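Local structure of enzyme subtilase SubTY from Bacillus sp. TY145 (Bacillus sp., 5FFN) at residues Gly211-Ala216 against Asp299-Gly304; Lys134-Met139 against Leu163-Ala168; Pro231-Glu236 against Thr246-Ser251; Met139-Ser144 against Gly179-Leu184; Glu279-Ala284 against Ser303-Pro308. The protein probably cleaves peptide bonds in proteins, acting as a serine endopeptidase of the subtilase family. All coordinates share one frame; numbering follows the deposited sequence.

Contact 1: residues Gly211-Ala216 against Asp299-Gly304; sequences GNPATA and DDYASG. With CA (calcium ion), chain D; CA (calcium ion), chain C.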
# COMPACT_ATOMS: atom_id res chain seq x y z
N GLY A 211 -14.18 5.23 -1.91
CA GLY A 211 -14.41 6.38 -1.06
C GLY A 211 -15.88 6.70 -0.89
O GLY A 211 -16.76 5.97 -1.33
N ASN A 212 -16.12 7.82 -0.23
CA ASN A 212 -17.46 8.28 0.08
C ASN A 212 -18.04 9.00 -1.16
O ASN A 212 -17.59 10.08 -1.53
CB ASN A 212 -17.36 9.23 1.28
CG ASN A 212 -18.72 9.79 1.71
OD1 ASN A 212 -19.74 9.41 1.16
ND2 ASN A 212 -18.71 10.62 2.75
N PRO A 213 -19.11 8.44 -1.78
CA PRO A 213 -19.66 9.15 -2.97
C PRO A 213 -20.03 10.61 -2.72
O PRO A 213 -19.81 11.45 -3.60
CB PRO A 213 -20.89 8.30 -3.34
CG PRO A 213 -20.55 6.95 -2.81
CD PRO A 213 -19.90 7.23 -1.48
N ALA A 214 -20.45 10.91 -1.48
CA ALA A 214 -20.93 12.24 -1.06
C ALA A 214 -19.86 13.30 -1.19
O ALA A 214 -20.19 14.48 -1.35
CB ALA A 214 -21.41 12.20 0.39
N THR A 215 -18.58 12.92 -1.16
CA THR A 215 -17.50 13.91 -1.18
C THR A 215 -16.50 13.74 -2.33
O THR A 215 -15.48 14.39 -2.35
CB THR A 215 -16.74 13.93 0.18
OG1 THR A 215 -16.22 12.62 0.51
CG2 THR A 215 -17.67 14.38 1.25
N ALA A 216 -16.85 12.91 -3.30
CA ALA A 216 -16.06 12.76 -4.52
C ALA A 216 -16.61 13.67 -5.60
O ALA A 216 -17.83 13.79 -5.72
CB ALA A 216 -16.09 11.30 -5.02
N ASP A 299 -13.21 13.38 -10.93
CA ASP A 299 -12.88 12.85 -9.61
C ASP A 299 -13.98 11.94 -9.17
O ASP A 299 -15.15 12.34 -9.16
CB ASP A 299 -12.68 14.04 -8.68
CG ASP A 299 -12.49 13.68 -7.23
OD1 ASP A 299 -11.93 12.62 -6.96
OD2 ASP A 299 -12.89 14.53 -6.37
N ASP A 300 -13.67 10.68 -8.88
CA ASP A 300 -14.71 9.74 -8.52
C ASP A 300 -14.25 8.89 -7.32
O ASP A 300 -13.06 8.85 -6.95
CB ASP A 300 -15.14 8.87 -9.74
CG ASP A 300 -14.05 7.92 -10.19
OD1 ASP A 300 -13.72 7.01 -9.43
OD2 ASP A 300 -13.62 8.00 -11.35
N TYR A 301 -15.21 8.22 -6.72
CA TYR A 301 -14.95 7.51 -5.48
C TYR A 301 -14.37 6.08 -5.70
O TYR A 301 -14.06 5.40 -4.73
CB TYR A 301 -16.22 7.46 -4.61
CG TYR A 301 -17.42 6.80 -5.27
CD1 TYR A 301 -17.56 5.43 -5.27
CD2 TYR A 301 -18.38 7.56 -5.93
CE1 TYR A 301 -18.67 4.82 -5.92
CE2 TYR A 301 -19.49 6.98 -6.55
CZ TYR A 301 -19.63 5.60 -6.53
OH TYR A 301 -20.74 4.99 -7.15
N ALA A 302 -14.17 5.65 -6.96
CA ALA A 302 -13.41 4.43 -7.23
C ALA A 302 -11.92 4.66 -7.46
O ALA A 302 -11.08 3.90 -6.98
CB ALA A 302 -13.98 3.66 -8.45
N SER A 303 -11.61 5.72 -8.21
CA SER A 303 -10.25 5.95 -8.66
C SER A 303 -9.66 7.29 -8.19
O SER A 303 -8.52 7.58 -8.50
CB SER A 303 -10.21 5.88 -10.18
OG SER A 303 -10.92 6.98 -10.78
N GLY A 304 -10.44 8.11 -7.50
CA GLY A 304 -9.99 9.42 -7.08
C GLY A 304 -9.74 10.31 -8.28
O GLY A 304 -10.53 10.38 -9.21
CA CA D . -12.53 9.41 -12.98
CA CA C . -13.44 15.37 -2.05
O HOH W 1 -12.49 14.16 -3.79
O HOH W 2 -10.38 9.35 -11.89
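Gly211 N donates to Tyr301 O at 2.8 Å, the one hydrogen bond between these two loops. Segment 211-216 makes a short 3-10 turn at Pro213-Ala214 and comes close to 299-304 twice, with Gly211 beside Tyr301 and Ala216 beside Asp300. The Tyr301 side chain lies between these two points. Its CG sits between the backbone N and the carbonyl carbon (chi1 58°), which brings the ring to Pro213. Pro213 CG stands over the ring centre, 3.8 Å from the Tyr301 centroid and nearly on the ring normal, a CH-pi contact. Pro213 CB also touches Tyr301 CD2, at 3.7 Å. Ala216 CB lies at the ring edge and comes within 3.6 Å of Tyr301 N. That amide is buried and has no partner in the model.

Each loop also binds a calcium ion. Asp300 OD2 is 2.4 Å from one calcium. Asp300 OD1 takes Ala302 N and, at 2.8 Å, Ser303 N, in an Asx turn and Asx motif. These bonds fix the rotation of the carboxylate. Asp288, Ile289, Gly296 and Gly298 share this ion. Thr215 O is 2.3 Å from the other calcium, which Asp218, Ile220, Gln222 and Asp225 also bind. A water on that ion donates to Asp299 OD2 at 2.6 Å, linking the site to 299-304. Asp299 OD2 also accepts from Gly217 N and Tyr219 N.

Ala302 and Ser303 pack on Val204 of strand 201-204, and Ser303 O is hydrogen-bonded to Ser229 OG of strand 228-231.

Contact 2: residues Lys134-Met139 against Leu163-Ala168; sequences KVVINM and LIVAAA
Val136 CG1 is the main bump on one face of this strand pair. It fits the hollow between Val165 CG2, 3.8 Å from it, and Leu163 CD2, 4.1 Å from it, on the neighbouring strand. Its position anti to the backbone N (chi1 -178°) carries it that way. Val165 CB rests over Ile137 O. Asn138 is on the same face, and its ND2 is held by Ser140 OG. Thr254 of helix 250-267 packs against it.

The strands are parallel, and the axes of the two segments come within 4.7 Å. They pair Val136 with Leu163 through Met139 with Ala166. Five backbone hydrogen bonds join them, from Leu163 N to Val135 O at one end to Ala167 N to Met139 O at the other. Together with helix 148-159 they form a beta-alpha-beta unit in the central sheet of the subtilase fold.

On the other face, Ile137 and Ile164 lie side by side, Ile137 CD1 being 4.2 Å from Ile164 CG1. Met139 bends at its last torsion (chi3 -72°), which lays its CE against Ile164 CG2 at 3.6 Å. The small Ala166 faces the base of the methionine, with its CB 4.2 Å from Met139 CB. Val124 and Ile121 of helix 114-131 cover Ile137 and Met139 from outside the pair.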
# COMPACT_ATOMS: atom_id res chain seq x y z
N LYS A 134 14.51 13.94 2.80
CA LYS A 134 13.22 13.96 2.10
C LYS A 134 12.72 12.51 2.14
O LYS A 134 13.36 11.60 1.64
CB LYS A 134 13.39 14.45 0.66
CG LYS A 134 13.79 15.91 0.55
CD LYS A 134 14.14 16.31 -0.85
CE LYS A 134 15.00 17.58 -0.87
NZ LYS A 134 14.56 18.60 0.10
N VAL A 135 11.58 12.30 2.79
CA VAL A 135 11.12 10.97 3.08
C VAL A 135 9.66 10.80 2.67
O VAL A 135 8.82 11.66 2.93
CB VAL A 135 11.25 10.61 4.59
CG1 VAL A 135 10.88 9.14 4.85
CG2 VAL A 135 12.67 10.96 5.13
N VAL A 136 9.39 9.68 2.02
CA VAL A 136 8.04 9.27 1.72
C VAL A 136 7.77 7.97 2.53
O VAL A 136 8.55 7.03 2.45
CB VAL A 136 7.90 8.92 0.24
CG1 VAL A 136 6.42 8.52 -0.10
CG2 VAL A 136 8.34 10.10 -0.65
N ILE A 137 6.69 7.96 3.29
CA ILE A 137 6.25 6.78 3.99
C ILE A 137 5.32 6.01 3.08
O ILE A 137 4.37 6.60 2.51
CB ILE A 137 5.49 7.12 5.27
CG1 ILE A 137 6.47 7.64 6.32
CG2 ILE A 137 4.71 5.91 5.75
CD1 ILE A 137 5.80 8.19 7.61
N ASN A 138 5.58 4.73 2.96
CA ASN A 138 4.67 3.77 2.38
C ASN A 138 4.03 2.89 3.43
O ASN A 138 4.74 2.17 4.16
CB ASN A 138 5.43 2.88 1.39
CG ASN A 138 4.53 1.94 0.60
OD1 ASN A 138 4.32 2.16 -0.60
ND2 ASN A 138 4.03 0.84 1.25
N MET A 139 2.70 2.92 3.48
CA MET A 139 1.95 2.03 4.37
C MET A 139 0.93 1.21 3.58
O MET A 139 -0.22 1.63 3.30
CB MET A 139 1.28 2.78 5.51
CG MET A 139 2.23 3.14 6.61
SD MET A 139 1.42 3.85 8.05
CE MET A 139 0.98 5.47 7.43
N LEU A 163 5.90 12.92 3.38
CA LEU A 163 4.74 12.52 2.57
C LEU A 163 4.28 11.13 3.05
O LEU A 163 5.11 10.24 3.24
CB LEU A 163 5.11 12.44 1.10
CG LEU A 163 3.95 12.16 0.16
CD1 LEU A 163 2.97 13.33 0.18
CD2 LEU A 163 4.46 11.89 -1.22
N ILE A 164 2.98 10.95 3.21
CA ILE A 164 2.42 9.66 3.60
C ILE A 164 1.54 9.12 2.46
O ILE A 164 0.54 9.76 2.06
CB ILE A 164 1.59 9.72 4.94
CG1 ILE A 164 2.46 10.19 6.13
CG2 ILE A 164 1.03 8.37 5.30
CD1 ILE A 164 2.27 11.60 6.43
N VAL A 165 1.89 7.93 2.02
CA VAL A 165 1.18 7.22 0.97
C VAL A 165 0.69 5.89 1.53
O VAL A 165 1.48 5.14 2.13
CB VAL A 165 2.08 7.02 -0.28
CG1 VAL A 165 1.27 6.37 -1.38
CG2 VAL A 165 2.67 8.36 -0.78
N ALA A 166 -0.61 5.59 1.40
CA ALA A 166 -1.21 4.46 2.08
C ALA A 166 -2.31 3.79 1.23
O ALA A 166 -2.98 4.44 0.40
CB ALA A 166 -1.76 4.83 3.46
N ALA A 167 -2.46 2.49 1.44
CA ALA A 167 -3.39 1.70 0.67
C ALA A 167 -4.84 2.12 0.99
O ALA A 167 -5.23 2.35 2.16
CB ALA A 167 -3.18 0.20 0.99
N ALA A 168 -5.68 2.18 -0.03
CA ALA A 168 -7.10 2.47 0.17
C ALA A 168 -7.86 1.37 0.96
O ALA A 168 -8.88 1.64 1.60
CB ALA A 168 -7.78 2.71 -1.16

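Contact 3: residues Pro231-Glu236 against Thr246-Ser251; sequences PGASVE and TISGTS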
# COMPACT_ATOMS: atom_id res chain seq x y z
N PRO A 231 -1.30 0.54 -10.51
CA PRO A 231 -1.30 -0.91 -10.72
C PRO A 231 -1.28 -1.69 -9.39
O PRO A 231 -0.37 -1.48 -8.55
CB PRO A 231 -0.00 -1.18 -11.51
CG PRO A 231 0.19 0.08 -12.30
CD PRO A 231 -0.24 1.19 -11.31
N GLY A 232 -2.29 -2.54 -9.20
CA GLY A 232 -2.43 -3.27 -7.96
C GLY A 232 -2.82 -4.74 -8.06
O GLY A 232 -2.77 -5.44 -7.07
N ALA A 233 -3.12 -5.22 -9.27
CA ALA A 233 -3.57 -6.62 -9.47
C ALA A 233 -2.51 -7.37 -10.26
O ALA A 233 -2.03 -6.90 -11.29
CB ALA A 233 -4.93 -6.66 -10.15
N SER A 234 -2.07 -8.50 -9.70
CA SER A 234 -1.03 -9.38 -10.30
C SER A 234 0.29 -8.69 -10.56
O SER A 234 0.75 -8.59 -11.68
CB SER A 234 -1.56 -10.08 -11.54
OG SER A 234 -2.72 -10.77 -11.22
N VAL A 235 0.87 -8.19 -9.48
CA VAL A 235 2.11 -7.45 -9.49
C VAL A 235 3.28 -8.33 -9.04
O VAL A 235 3.36 -8.76 -7.89
CB VAL A 235 2.04 -6.18 -8.54
CG1 VAL A 235 3.37 -5.52 -8.37
CG2 VAL A 235 1.01 -5.19 -9.12
N GLU A 236 4.21 -8.54 -9.96
CA GLU A 236 5.47 -9.22 -9.66
C GLU A 236 6.51 -8.33 -9.02
O GLU A 236 6.73 -7.18 -9.42
CB GLU A 236 6.03 -9.81 -10.96
CG GLU A 236 7.27 -10.64 -10.78
CD GLU A 236 7.72 -11.32 -12.08
OE1 GLU A 236 7.11 -11.03 -13.16
OE2 GLU A 236 8.63 -12.18 -11.99
N THR A 246 4.24 -12.95 -7.29
CA THR A 246 3.16 -12.17 -7.87
C THR A 246 1.99 -12.19 -6.92
O THR A 246 1.33 -13.22 -6.70
CB THR A 246 2.81 -12.63 -9.32
OG1 THR A 246 3.95 -12.44 -10.15
CG2 THR A 246 1.63 -11.87 -9.88
N ILE A 247 1.71 -11.01 -6.35
CA ILE A 247 0.56 -10.85 -5.47
C ILE A 247 -0.28 -9.60 -5.88
O ILE A 247 0.12 -8.84 -6.77
CB ILE A 247 0.95 -10.89 -3.93
CG1 ILE A 247 2.01 -9.86 -3.58
CG2 ILE A 247 1.41 -12.33 -3.55
CD1 ILE A 247 2.20 -9.59 -2.08
N SER A 248 -1.44 -9.44 -5.26
CA SER A 248 -2.38 -8.35 -5.57
C SER A 248 -2.82 -7.60 -4.31
O SER A 248 -2.76 -8.13 -3.20
CB SER A 248 -3.65 -8.91 -6.21
OG SER A 248 -3.39 -9.61 -7.43
N GLY A 249 -3.34 -6.39 -4.53
CA GLY A 249 -3.99 -5.63 -3.50
C GLY A 249 -3.71 -4.15 -3.63
O GLY A 249 -2.83 -3.73 -4.40
N THR A 250 -4.40 -3.35 -2.82
CA THR A 250 -4.02 -1.93 -2.73
C THR A 250 -2.62 -1.80 -2.11
O THR A 250 -1.94 -0.81 -2.34
CB THR A 250 -5.07 -1.11 -2.03
OG1 THR A 250 -5.39 -1.68 -0.77
CG2 THR A 250 -6.28 -0.95 -2.91
N SER A 251 -2.19 -2.82 -1.37
CA SER A 251 -0.78 -2.98 -0.99
C SER A 251 0.25 -2.79 -2.10
O SER A 251 1.33 -2.27 -1.87
CB SER A 251 -0.51 -4.34 -0.34
OG SER A 251 -0.94 -4.37 1.01
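Gly249 N donates to Gly232 O at 2.8 Å, just before helix 250-267, where Gly249 is the N-cap residue. Next along, Ser248 OG accepts from Ser234 N at 2.9 Å in a nearly straight bond (166°). Ser248 OG lies beside its own backbone N (chi1 -59°), which points it at the turning 231-236 chain. In that turn Ala233 O accepts from Trp9 NE1. Beyond this the chains form an antiparallel hairpin. Val235 and Ile247 are the hydrogen-bonded pair, with Val235 N to Ile247 O at 2.9 Å and Ile247 N to Val235 O at 3.2 Å.

Glu236 and Thr246 pair without a hydrogen bond. Thr246 OG1 lies 3.4 Å from Glu236 CB, and Thr246 CG2 packs 3.5 Å from Ser234 C. The Glu236 carboxylate leads away, to Ser4 OG.

Without the Ser248 hydroxyl, as with an alanine here, Ser234 N would probably lose its acceptor and the turn ahead of the hairpin would move more freely.

Ser251 OG is hydrogen-bonded to His72 NE2, consistent with the subtilase catalytic triad. Ser248 and Ser251 also bond through their backbones to another protein chain. The polar bonds described thus fix the chain that leads into the probable nucleophile.

Contact 4: residues Met139-Ser144 against Gly179-Leu184; sequences MSLGSS and GFPGGL. With NA (sodium ion), chain E.
A cis peptide joins Phe180 to Pro181, and the carbonyl at its head, Phe180 O, accepts from Ser143 N at 2.8 Å. Phe180 N returns a bond to Ser143 O at 2.9 Å. The two residues form a single antiparallel hydrogen-bonded bridge. Gly142 CA comes within 2.9 Å of Phe180 O. A CB there would collide with that oxygen, and the backbone angles of Gly142 themselves call for glycine.

Past the cis bond, the proline ring packs against the end of strand 134-142. Pro181 CG meets Met139 CE at 3.7 Å, the two side chains crossing at a slant, and Pro181 CD is 3.7 Å from Leu141 O. The Phe180 ring turns the other way. Its CG lies beside the backbone N (chi1 -64°), and its edge faces the 139-144 chain. Ser144 O is in the ring plane, 3.5 Å from Phe180 CD1.

Leu141 and Gly142 pair in antiparallel fashion with a strand of another protein chain, consistent with the way the corresponding substrate-binding segment of subtilisins pairs with a bound peptide or inhibitor. Segment 179-184 lies against the end of this strand. A water joins the two: it donates to Leu141 O and accepts from Gly182 N at 2.9 Å.

Pro181 to Leu184 forms a type I turn. Gly182 O and Leu184 O each bind the sodium ion, Gly182 O at 2.3 Å, and Ala187 and two waters also bind it. Leu184 packs on Ala151 and Val154 of helix 148-159, and Pro181 on Ile150 of the same helix.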
# COMPACT_ATOMS: atom_id res chain seq x y z
N MET A 139 2.70 2.92 3.48
CA MET A 139 1.95 2.03 4.37
C MET A 139 0.93 1.21 3.58
O MET A 139 -0.22 1.63 3.30
CB MET A 139 1.28 2.78 5.51
CG MET A 139 2.23 3.14 6.61
SD MET A 139 1.42 3.85 8.05
CE MET A 139 0.98 5.47 7.43
N SER A 140 1.39 0.04 3.19
CA SER A 140 0.56 -0.98 2.55
C SER A 140 -0.16 -1.81 3.62
O SER A 140 0.00 -3.04 3.73
CB SER A 140 1.42 -1.85 1.63
OG SER A 140 1.86 -1.10 0.50
N LEU A 141 -0.97 -1.12 4.42
CA LEU A 141 -1.55 -1.70 5.62
C LEU A 141 -2.67 -0.80 6.11
O LEU A 141 -2.81 0.32 5.66
CB LEU A 141 -0.48 -1.89 6.71
CG LEU A 141 0.27 -0.63 7.20
CD1 LEU A 141 -0.59 0.30 8.02
CD2 LEU A 141 1.52 -1.06 7.97
N GLY A 142 -3.46 -1.33 7.02
CA GLY A 142 -4.54 -0.55 7.60
C GLY A 142 -5.56 -1.36 8.34
O GLY A 142 -5.32 -2.55 8.71
N SER A 143 -6.69 -0.69 8.57
CA SER A 143 -7.87 -1.23 9.26
C SER A 143 -9.10 -0.54 8.64
O SER A 143 -9.02 0.58 8.12
CB SER A 143 -7.85 -0.99 10.77
OG SER A 143 -7.81 0.40 11.10
N SER A 144 -10.21 -1.25 8.63
CA SER A 144 -11.46 -0.73 8.12
C SER A 144 -11.89 0.54 8.84
O SER A 144 -12.28 1.53 8.23
CB SER A 144 -12.53 -1.80 8.25
OG SER A 144 -13.71 -1.33 7.72
N GLY A 179 -10.55 2.32 3.90
CA GLY A 179 -9.99 2.17 5.26
C GLY A 179 -8.90 3.20 5.57
O GLY A 179 -8.71 4.21 4.88
N PHE A 180 -8.22 2.93 6.67
CA PHE A 180 -7.31 3.86 7.33
C PHE A 180 -5.99 3.15 7.63
O PHE A 180 -6.00 1.98 8.01
CB PHE A 180 -7.97 4.40 8.62
CG PHE A 180 -9.19 5.20 8.33
CD1 PHE A 180 -10.42 4.55 8.15
CD2 PHE A 180 -9.12 6.58 8.13
CE1 PHE A 180 -11.56 5.29 7.79
CE2 PHE A 180 -10.25 7.32 7.79
CZ PHE A 180 -11.47 6.67 7.61
N PRO A 181 -4.86 3.88 7.54
CA PRO A 181 -4.79 5.35 7.40
C PRO A 181 -5.02 5.98 6.04
O PRO A 181 -4.99 7.20 5.95
CB PRO A 181 -3.34 5.65 7.87
CG PRO A 181 -2.62 4.49 7.48
CD PRO A 181 -3.52 3.31 7.74
N GLY A 182 -5.20 5.19 4.98
CA GLY A 182 -5.45 5.75 3.65
C GLY A 182 -6.48 6.87 3.63
O GLY A 182 -6.24 7.92 3.03
N GLY A 183 -7.62 6.63 4.31
CA GLY A 183 -8.75 7.55 4.36
C GLY A 183 -8.55 8.83 5.17
O GLY A 183 -9.46 9.68 5.22
N LEU A 184 -7.39 9.00 5.78
CA LEU A 184 -7.07 10.24 6.51
C LEU A 184 -6.83 11.40 5.56
O LEU A 184 -6.27 11.22 4.46
CB LEU A 184 -5.88 10.08 7.43
CG LEU A 184 -6.05 9.01 8.50
CD1 LEU A 184 -4.70 8.74 9.16
CD2 LEU A 184 -7.16 9.40 9.52
NA NA E . -6.49 10.15 2.47
O HOH W 3 -4.60 2.33 4.72
O HOH W 4 -5.69 2.36 10.86
O HOH W 5 -8.75 10.53 2.24
O HOH W 6 -6.53 10.46 0.10

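Contact 5: residues Glu279-Ala284 against Ser303-Pro308; sequences ELQNRA and SGFGYP
Gln281 runs obliquely past the CD2-CE2 side of the Phe305 ring. Its CB is 3.6 Å from Phe305 CD2, and CG and CD follow on along the same side of the ring, with Gln281 CD 3.8 Å from Phe305 CE2. Extended beyond CG (chi2 174°), the chain carries its methylenes and amide past the ring. The amide plane is turned 60° from the ring plane. NE2 goes on to bond Glu227 OE2. With an alanine here, Glu227 would probably lose this amide donor and Phe305 CE2 the cover of the longer chain.

The foot of Phe305 meets the next turn of helix 273-286, with Phe305 CB 3.7 Å from Ala284 CB. Its ring is also edge-to-face with that of Tyr219. Pro308 CB is 3.5 Å from Leu280 O and 3.9 Å from Arg283 CB, and Pro308 CD faces Ala284 CB.

The type II' turn from Ser303 to Gly306 brings the chain to Ala284 O. Gly306 CA makes a CH...O contact with this oxygen, and Tyr307 N forms a weak hydrogen bond to it at 3.3 Å. A CB on Gly306 would clash there.

Arg283 turns its end away from the loop. Arg283 NE forms a salt bridge to Glu279 OE2 at 3.0 Å, from above the carboxylate plane, and NH1 bonds Arg309 O. Leu280 packs on Leu260 of helix 250-267 and Ala284 on Val228 of strand 228-231.

Apolar carbon thus does most of the holding across this contact, while the polar ends of Gln281 and Arg283 find partners beyond it.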
# COMPACT_ATOMS: atom_id res chain seq x y z
N GLU A 279 1.50 17.76 -7.03
CA GLU A 279 1.92 17.38 -8.37
C GLU A 279 1.50 15.92 -8.66
O GLU A 279 1.15 15.61 -9.79
CB GLU A 279 3.41 17.63 -8.54
CG GLU A 279 4.03 17.08 -9.76
CD GLU A 279 3.52 17.63 -11.10
OE1 GLU A 279 2.58 18.45 -11.22
OE2 GLU A 279 4.06 17.13 -12.10
N LEU A 280 1.48 15.06 -7.65
CA LEU A 280 0.83 13.74 -7.83
C LEU A 280 -0.64 13.88 -8.24
O LEU A 280 -1.14 13.19 -9.14
CB LEU A 280 0.97 12.83 -6.59
CG LEU A 280 2.35 12.27 -6.27
CD1 LEU A 280 2.33 11.63 -4.84
CD2 LEU A 280 2.79 11.25 -7.33
N GLN A 281 -1.35 14.78 -7.58
CA GLN A 281 -2.72 15.06 -7.89
C GLN A 281 -2.84 15.62 -9.32
O GLN A 281 -3.72 15.20 -10.07
CB GLN A 281 -3.27 16.03 -6.86
CG GLN A 281 -3.32 15.45 -5.43
CD GLN A 281 -3.73 16.50 -4.40
OE1 GLN A 281 -3.88 17.67 -4.76
NE2 GLN A 281 -3.86 16.10 -3.11
N ASN A 282 -1.94 16.56 -9.69
CA ASN A 282 -2.00 17.21 -11.03
C ASN A 282 -1.80 16.14 -12.11
O ASN A 282 -2.56 16.08 -13.07
CB ASN A 282 -0.92 18.28 -11.20
CG ASN A 282 -1.11 19.48 -10.29
OD1 ASN A 282 -2.22 19.77 -9.80
ND2 ASN A 282 -0.03 20.20 -10.07
N ARG A 283 -0.83 15.28 -11.88
CA ARG A 283 -0.51 14.18 -12.81
C ARG A 283 -1.68 13.21 -12.91
O ARG A 283 -1.97 12.68 -14.00
CB ARG A 283 0.75 13.45 -12.39
CG ARG A 283 2.06 14.26 -12.69
CD ARG A 283 3.24 13.47 -12.26
NE ARG A 283 4.50 14.21 -12.45
CZ ARG A 283 5.65 13.68 -12.85
NH1 ARG A 283 5.76 12.41 -13.17
NH2 ARG A 283 6.74 14.43 -12.92
N ALA A 284 -2.33 12.94 -11.78
CA ALA A 284 -3.45 12.00 -11.75
C ALA A 284 -4.52 12.45 -12.74
O ALA A 284 -5.12 11.66 -13.47
CB ALA A 284 -4.03 11.88 -10.31
N SER A 303 -11.61 5.72 -8.21
CA SER A 303 -10.25 5.95 -8.66
C SER A 303 -9.66 7.29 -8.19
O SER A 303 -8.52 7.58 -8.50
CB SER A 303 -10.21 5.88 -10.18
OG SER A 303 -10.92 6.98 -10.78
N GLY A 304 -10.44 8.11 -7.50
CA GLY A 304 -9.99 9.42 -7.08
C GLY A 304 -9.74 10.31 -8.28
O GLY A 304 -10.53 10.38 -9.21
N PHE A 305 -8.62 11.05 -8.21
CA PHE A 305 -8.30 12.06 -9.18
C PHE A 305 -7.83 11.46 -10.49
O PHE A 305 -7.84 12.15 -11.51
CB PHE A 305 -7.19 13.00 -8.68
CG PHE A 305 -7.56 13.93 -7.53
CD1 PHE A 305 -8.68 13.72 -6.72
CD2 PHE A 305 -6.70 14.99 -7.21
CE1 PHE A 305 -8.98 14.57 -5.63
CE2 PHE A 305 -7.00 15.84 -6.14
CZ PHE A 305 -8.11 15.64 -5.35
N GLY A 306 -7.43 10.19 -10.47
CA GLY A 306 -6.95 9.55 -11.67
C GLY A 306 -5.71 8.75 -11.38
O GLY A 306 -5.44 8.32 -10.24
N TYR A 307 -4.95 8.55 -12.44
CA TYR A 307 -3.76 7.71 -12.44
C TYR A 307 -2.48 8.51 -12.73
O TYR A 307 -2.17 8.78 -13.89
CB TYR A 307 -3.98 6.61 -13.50
CG TYR A 307 -2.85 5.63 -13.72
CD1 TYR A 307 -1.78 5.49 -12.81
CD2 TYR A 307 -2.85 4.79 -14.86
CE1 TYR A 307 -0.74 4.59 -13.02
CE2 TYR A 307 -1.84 3.85 -15.07
CZ TYR A 307 -0.78 3.74 -14.12
OH TYR A 307 0.27 2.87 -14.30
N PRO A 308 -1.70 8.85 -11.68
CA PRO A 308 -0.47 9.64 -11.91
C PRO A 308 0.64 8.75 -12.49
O PRO A 308 0.88 7.61 -12.03
CB PRO A 308 -0.09 10.11 -10.51
CG PRO A 308 -0.59 8.97 -9.60
CD PRO A 308 -1.83 8.44 -10.26

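Contact 2 is the most central and holds the main sheet with regular backbone bonds and apolar side chains. Contact 4 continues from it, sharing Met139 and strand 134-142, but adds waters and, in its loop segment, a sodium site. Contact 3 touches both, and Ser251 O lies 2.7 Å from Ser140 OG, a probable hydrogen bond between contacts 3 and 4. Contact 3 is mostly backbone bonding near the probable active site. Contacts 1 and 5 share Ser303 and Gly304. Contact 5 is buried and largely apolar, whereas contact 1 is partly buried, farthest from the chain centre, and flanked by two calcium ions.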